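Local coordinates for N2152 (PDB 5U22), which is a family 39 glycoside hydrolase of an anaerobic rumen fungus, probably acting on rare arabinosyl substrates, with a TIM barrel joined to a beta sandwich, at residues A294-W308 with E374-P388. Residues are numbered along the deposited sequence; the frame is centred on the assembly and turned at random.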
loop_
_atom_site.group_PDB
_atom_site.type_symbol
_atom_site.label_atom_id
_atom_site.label_comp_id
_atom_site.label_asym_id
_atom_site.label_seq_id
_atom_site.Cartn_x
_atom_site.Cartn_y
_atom_site.Cartn_z
ATOM N N ALA A 294 -14.865 -0.810 10.322
ATOM C CA ALA A 294 -15.999 -1.706 10.184
ATOM C C ALA A 294 -17.257 -0.956 9.788
ATOM O O ALA A 294 -18.179 -1.554 9.214
ATOM C CB ALA A 294 -16.225 -2.448 11.504
ATOM N N SER A 295 -17.309 0.333 10.115
ATOM C CA SER A 295 -18.380 1.234 9.733
ATOM C C SER A 295 -17.736 2.579 9.467
ATOM O O SER A 295 -16.512 2.718 9.542
ATOM C CB SER A 295 -19.440 1.332 10.832
ATOM O OG SER A 295 -18.916 2.034 11.939
ATOM N N ASP A 296 -18.554 3.594 9.190
ATOM C CA ASP A 296 -17.988 4.931 9.043
ATOM C C ASP A 296 -17.324 5.429 10.323
ATOM O O ASP A 296 -16.436 6.283 10.250
ATOM C CB ASP A 296 -19.072 5.914 8.592
ATOM C CG ASP A 296 -19.410 5.759 7.129
ATOM O OD1 ASP A 296 -19.073 4.700 6.562
ATOM O OD2 ASP A 296 -20.009 6.694 6.547
ATOM N N THR A 297 -17.693 4.888 11.488
ATOM C CA THR A 297 -17.264 5.433 12.765
ATOM C C THR A 297 -16.505 4.457 13.648
ATOM O O THR A 297 -15.908 4.894 14.640
ATOM C CB THR A 297 -18.485 5.927 13.560
ATOM O OG1 THR A 297 -19.381 4.826 13.780
ATOM C CG2 THR A 297 -19.203 7.034 12.795
ATOM N N GLN A 298 -16.510 3.166 13.336
ATOM C CA GLN A 298 -15.946 2.151 14.215
ATOM C C GLN A 298 -14.759 1.462 13.561
ATOM O O GLN A 298 -14.798 1.138 12.370
ATOM C CB GLN A 298 -16.991 1.104 14.586
ATOM C CG GLN A 298 -18.182 1.661 15.343
ATOM C CD GLN A 298 -19.356 0.732 15.281
ATOM O OE1 GLN A 298 -19.983 0.560 14.229
ATOM N NE2 GLN A 298 -19.668 0.112 16.406
ATOM N N LYS A 299 -13.728 1.203 14.363
ATOM C CA LYS A 299 -12.560 0.470 13.891
ATOM C C LYS A 299 -12.914 -0.982 13.595
ATOM O O LYS A 299 -13.684 -1.611 14.325
ATOM C CB LYS A 299 -11.452 0.512 14.944
ATOM C CG LYS A 299 -10.903 1.907 15.249
ATOM C CD LYS A 299 -10.082 1.885 16.519
ATOM C CE LYS A 299 -9.572 3.276 16.868
ATOM N NZ LYS A 299 -8.695 3.265 18.079
ATOM N N GLY A 300 -12.344 -1.519 12.518
ATOM C CA GLY A 300 -12.333 -2.947 12.287
ATOM C C GLY A 300 -11.001 -3.545 12.715
ATOM O O GLY A 300 -10.081 -2.844 13.136
ATOM N N ALA A 301 -10.917 -4.876 12.609
ATOM C CA ALA A 301 -9.686 -5.573 12.977
ATOM C C ALA A 301 -8.484 -5.006 12.232
ATOM O O ALA A 301 -7.417 -4.818 12.823
ATOM C CB ALA A 301 -9.818 -7.071 12.693
ATOM N N GLY A 302 -8.645 -4.720 10.940
ATOM C CA GLY A 302 -7.522 -4.249 10.146
ATOM C C GLY A 302 -6.940 -2.941 10.639
ATOM O O GLY A 302 -5.740 -2.703 10.505
ATOM N N TRP A 303 -7.776 -2.072 11.210
ATOM C CA TRP A 303 -7.261 -0.822 11.759
ATOM C C TRP A 303 -6.150 -1.104 12.757
ATOM O O TRP A 303 -5.076 -0.497 12.710
ATOM C CB TRP A 303 -8.385 -0.031 12.422
ATOM C CG TRP A 303 -7.982 1.368 12.749
ATOM C CD1 TRP A 303 -8.188 2.478 11.980
ATOM C CD2 TRP A 303 -7.306 1.818 13.934
ATOM N NE1 TRP A 303 -7.679 3.587 12.611
ATOM C CE2 TRP A 303 -7.134 3.208 13.812
ATOM C CE3 TRP A 303 -6.833 1.178 15.088
ATOM C CZ2 TRP A 303 -6.496 3.977 14.799
ATOM C CZ3 TRP A 303 -6.198 1.945 16.069
ATOM C CH2 TRP A 303 -6.040 3.330 15.915
ATOM N N TYR A 304 -6.381 -2.064 13.649
ATOM C CA TYR A 304 -5.393 -2.358 14.679
ATOM C C TYR A 304 -4.123 -2.966 14.088
ATOM O O TYR A 304 -3.017 -2.667 14.558
ATOM C CB TYR A 304 -6.008 -3.273 15.732
ATOM C CG TYR A 304 -7.041 -2.561 16.576
ATOM C CD1 TYR A 304 -8.398 -2.645 16.272
ATOM C CD2 TYR A 304 -6.652 -1.789 17.669
ATOM C CE1 TYR A 304 -9.349 -1.978 17.051
ATOM C CE2 TYR A 304 -7.599 -1.125 18.452
ATOM C CZ TYR A 304 -8.938 -1.233 18.137
ATOM O OH TYR A 304 -9.858 -0.563 18.918
ATOM N N PHE A 305 -4.253 -3.806 13.049
ATOM C CA PHE A 305 -3.056 -4.342 12.407
ATOM C C PHE A 305 -2.250 -3.229 11.743
ATOM O O PHE A 305 -1.024 -3.161 11.906
ATOM C CB PHE A 305 -3.403 -5.446 11.390
ATOM C CG PHE A 305 -2.203 -6.257 10.956
ATOM C CD1 PHE A 305 -1.645 -7.207 11.806
ATOM C CD2 PHE A 305 -1.616 -6.054 9.714
ATOM C CE1 PHE A 305 -0.533 -7.938 11.424
ATOM C CE2 PHE A 305 -0.505 -6.790 9.319
ATOM C CZ PHE A 305 0.043 -7.726 10.182
ATOM N N TYR A 306 -2.922 -2.321 11.026
ATOM C CA TYR A 306 -2.201 -1.225 10.392
ATOM C C TYR A 306 -1.670 -0.223 11.412
ATOM O O TYR A 306 -0.693 0.475 11.128
ATOM C CB TYR A 306 -3.099 -0.557 9.342
ATOM C CG TYR A 306 -3.062 -1.311 8.021
ATOM C CD1 TYR A 306 -3.764 -2.502 7.850
ATOM C CD2 TYR A 306 -2.294 -0.846 6.963
ATOM C CE1 TYR A 306 -3.709 -3.194 6.641
ATOM C CE2 TYR A 306 -2.238 -1.522 5.758
ATOM C CZ TYR A 306 -2.940 -2.693 5.600
ATOM O OH TYR A 306 -2.870 -3.335 4.383
ATOM N N LYS A 307 -2.277 -0.148 12.600
ATOM C CA LYS A 307 -1.710 0.686 13.655
ATOM C C LYS A 307 -0.371 0.125 14.124
ATOM O O LYS A 307 0.601 0.876 14.298
ATOM C CB LYS A 307 -2.706 0.796 14.813
ATOM C CG LYS A 307 -2.148 1.471 16.075
ATOM C CD LYS A 307 -2.015 2.969 15.915
ATOM C CE LYS A 307 -1.528 3.627 17.223
ATOM N NZ LYS A 307 -0.778 4.871 16.954
ATOM N N TRP A 308 -0.302 -1.194 14.337
ATOM C CA TRP A 308 0.975 -1.838 14.643
ATOM C C TRP A 308 2.010 -1.489 13.589
ATOM O O TRP A 308 3.157 -1.140 13.900
ATOM C CB TRP A 308 0.802 -3.352 14.677
ATOM C CG TRP A 308 0.114 -3.918 15.853
ATOM C CD1 TRP A 308 -0.199 -3.291 17.016
ATOM C CD2 TRP A 308 -0.352 -5.261 15.975
ATOM N NE1 TRP A 308 -0.829 -4.171 17.871
ATOM C CE2 TRP A 308 -0.935 -5.388 17.249
ATOM C CE3 TRP A 308 -0.334 -6.374 15.123
ATOM C CZ2 TRP A 308 -1.491 -6.589 17.702
ATOM C CZ3 TRP A 308 -0.885 -7.562 15.572
ATOM C CH2 TRP A 308 -1.457 -7.660 16.849
ATOM N N GLU A 374 0.992 -10.823 20.590
ATOM C CA GLU A 374 -0.401 -10.402 20.515
ATOM C C GLU A 374 -1.040 -10.876 19.215
ATOM O O GLU A 374 -0.357 -11.166 18.228
ATOM C CB GLU A 374 -0.548 -8.879 20.581
ATOM C CG GLU A 374 0.166 -8.224 21.714
ATOM C CD GLU A 374 0.098 -6.716 21.602
ATOM O OE1 GLU A 374 -1.004 -6.171 21.793
ATOM O OE2 GLU A 374 1.130 -6.088 21.291
ATOM N N LYS A 375 -2.374 -10.911 19.214
ATOM C CA LYS A 375 -3.134 -11.196 18.003
ATOM C C LYS A 375 -4.296 -10.226 17.876
ATOM O O LYS A 375 -4.813 -9.706 18.870
ATOM C CB LYS A 375 -3.668 -12.633 17.979
ATOM C CG LYS A 375 -4.692 -12.949 19.065
ATOM C CD LYS A 375 -5.197 -14.374 18.909
ATOM C CE LYS A 375 -6.023 -14.827 20.118
ATOM N NZ LYS A 375 -7.253 -14.017 20.287
ATOM N N ILE A 376 -4.706 -9.988 16.636
ATOM C CA ILE A 376 -5.920 -9.239 16.350
ATOM C C ILE A 376 -6.793 -10.160 15.514
ATOM O O ILE A 376 -6.399 -10.576 14.418
ATOM C CB ILE A 376 -5.637 -7.904 15.643
ATOM C CG1 ILE A 376 -6.949 -7.171 15.362
ATOM C CG2 ILE A 376 -4.790 -8.079 14.356
ATOM C CD1 ILE A 376 -7.583 -6.629 16.625
ATOM N N ASP A 377 -7.946 -10.539 16.054
ATOM C CA ASP A 377 -8.788 -11.498 15.360
ATOM C C ASP A 377 -9.738 -10.782 14.407
ATOM O O ASP A 377 -10.075 -9.609 14.582
ATOM C CB ASP A 377 -9.585 -12.354 16.351
ATOM C CG ASP A 377 -8.703 -13.295 17.146
ATOM O OD1 ASP A 377 -7.620 -13.666 16.645
ATOM O OD2 ASP A 377 -9.095 -13.661 18.273
ATOM N N TRP A 378 -10.187 -11.519 13.396
ATOM C CA TRP A 378 -11.036 -10.973 12.347
ATOM C C TRP A 378 -12.212 -11.903 12.105
ATOM O O TRP A 378 -12.025 -13.121 12.021
ATOM C CB TRP A 378 -10.214 -10.797 11.074
ATOM C CG TRP A 378 -10.948 -10.484 9.825
ATOM C CD1 TRP A 378 -11.136 -9.246 9.275
ATOM C CD2 TRP A 378 -11.531 -11.424 8.911
ATOM N NE1 TRP A 378 -11.813 -9.359 8.079
ATOM C CE2 TRP A 378 -12.068 -10.682 7.836
ATOM C CE3 TRP A 378 -11.662 -12.813 8.900
ATOM C CZ2 TRP A 378 -12.724 -11.286 6.769
ATOM C CZ3 TRP A 378 -12.314 -13.412 7.833
ATOM C CH2 TRP A 378 -12.840 -12.647 6.788
ATOM N N LYS A 379 -13.417 -11.330 12.020
ATOM C CA LYS A 379 -14.627 -12.029 11.598
ATOM C C LYS A 379 -15.072 -11.614 10.207
ATOM O O LYS A 379 -15.411 -12.464 9.375
ATOM C CB LYS A 379 -15.767 -11.764 12.594
ATOM C CG LYS A 379 -15.496 -12.249 14.005
ATOM C CD LYS A 379 -16.371 -13.429 14.360
ATOM C CE LYS A 379 -16.061 -13.929 15.760
ATOM N NZ LYS A 379 -15.982 -12.805 16.749
ATOM N N SER A 380 -15.094 -10.312 9.940
ATOM C CA SER A 380 -15.411 -9.781 8.624
ATOM C C SER A 380 -14.991 -8.321 8.603
ATOM O O SER A 380 -14.730 -7.715 9.648
ATOM C CB SER A 380 -16.904 -9.907 8.300
ATOM O OG SER A 380 -17.626 -8.892 8.969
ATOM N N LYS A 381 -14.948 -7.759 7.395
ATOM C CA LYS A 381 -14.586 -6.358 7.224
ATOM C C LYS A 381 -15.559 -5.414 7.924
ATOM O O LYS A 381 -15.183 -4.275 8.234
ATOM C CB LYS A 381 -14.521 -6.027 5.731
ATOM C CG LYS A 381 -15.900 -5.833 5.109
ATOM C CD LYS A 381 -15.860 -5.646 3.600
ATOM C CE LYS A 381 -17.223 -5.213 3.042
ATOM N NZ LYS A 381 -17.644 -3.836 3.459
ATOM N N ASP A 382 -16.798 -5.856 8.178
ATOM C CA ASP A 382 -17.836 -5.016 8.769
ATOM C C ASP A 382 -18.076 -5.323 10.244
ATOM O O ASP A 382 -19.032 -4.800 10.830
ATOM C CB ASP A 382 -19.149 -5.161 7.982
ATOM C CG ASP A 382 -19.037 -4.629 6.555
ATOM O OD1 ASP A 382 -18.172 -3.760 6.302
ATOM O OD2 ASP A 382 -19.796 -5.078 5.676
ATOM N N THR A 383 -17.233 -6.156 10.853
ATOM C CA THR A 383 -17.355 -6.493 12.264
ATOM C C THR A 383 -16.520 -5.522 13.089
ATOM O O THR A 383 -15.301 -5.450 12.884
ATOM C CB THR A 383 -16.884 -7.919 12.517
ATOM O OG1 THR A 383 -17.683 -8.827 11.750
ATOM C CG2 THR A 383 -16.993 -8.278 14.001
ATOM N N PRO A 384 -17.110 -4.756 14.003
ATOM C CA PRO A 384 -16.293 -3.866 14.835
ATOM C C PRO A 384 -15.332 -4.660 15.709
ATOM O O PRO A 384 -15.609 -5.796 16.104
ATOM C CB PRO A 384 -17.331 -3.108 15.674
ATOM C CG PRO A 384 -18.580 -3.186 14.862
ATOM C CD PRO A 384 -18.547 -4.546 14.228
ATOM N N SER A 385 -14.184 -4.048 15.997
ATOM C CA SER A 385 -13.143 -4.656 16.815
ATOM C C SER A 385 -12.809 -3.770 18.006
ATOM O O SER A 385 -12.706 -2.543 17.875
ATOM C CB SER A 385 -11.876 -4.899 16.002
ATOM O OG SER A 385 -10.861 -5.464 16.808
ATOM N N ASN A 386 -12.641 -4.392 19.170
ATOM C CA ASN A 386 -12.183 -3.673 20.350
ATOM C C ASN A 386 -10.680 -3.748 20.513
ATOM O O ASN A 386 -10.144 -3.214 21.491
ATOM C CB ASN A 386 -12.870 -4.206 21.609
ATOM C CG ASN A 386 -14.361 -3.997 21.572
ATOM O OD1 ASN A 386 -14.829 -2.891 21.295
ATOM N ND2 ASN A 386 -15.122 -5.066 21.817
ATOM N N GLY A 387 -9.991 -4.383 19.579
ATOM C CA GLY A 387 -8.551 -4.381 19.598
ATOM C C GLY A 387 -7.948 -5.741 19.893
ATOM O O GLY A 387 -8.636 -6.760 20.018
ATOM N N PRO A 388 -6.630 -5.769 20.009
ATOM C CA PRO A 388 -5.909 -7.042 20.077
ATOM C C PRO A 388 -6.011 -7.690 21.449
ATOM O O PRO A 388 -6.478 -7.100 22.424
ATOM C CB PRO A 388 -4.466 -6.637 19.772
ATOM C CG PRO A 388 -4.376 -5.243 20.205
ATOM C CD PRO A 388 -5.712 -4.620 19.914
HETATM O O HOH W 1 -14.889 -0.755 16.982
HETATM O O HOH W 2 -13.255 -6.233 11.561
HETATM O O HOH W 3 -12.401 -0.145 18.853
#
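G387 lays its CA over the centre of the Y304 ring, a CH-pi contact 3.4 Å from the centroid and 7° off the ring normal. Glycine suits the place twice over: having no side chain, it can take a backbone of positive phi (112°) and bring its CA flat against the ring. The other face of Y304 rests on W303, so the phenol is sandwiched. P388 CD lies 3.7 Å from Y304 CD2, while P388 CB packs against W308 CZ2. I376, its CG1 anti to the backbone N (chi1 180°), divides its branches: CD1 reaches Y304 CB at 3.8 Å, and CG2 meets F305 and W308. A301 is small enough for its CB to approach D377 O and W378.

Polar links follow the loop. S385 N donates a hydrogen bond to K299 O (3.0 Å), and S385 OG accepts from G387 N in an ST turn that ends at the glycine meeting the ring. One water joins A301 N to S380 O and T383 O; another links Y304 OH to S385 O.

Further out, R417 salt-bridges E374 and makes a cation-pi contact with W308, and P258 of helix 258-270 touches A301 and W378. Apolar side chains flanked by water-bridged backbone thus join helix 301-310, after the last barrel strand, to strand 368-376 of the beta sandwich and the 377-388 loop that follows it.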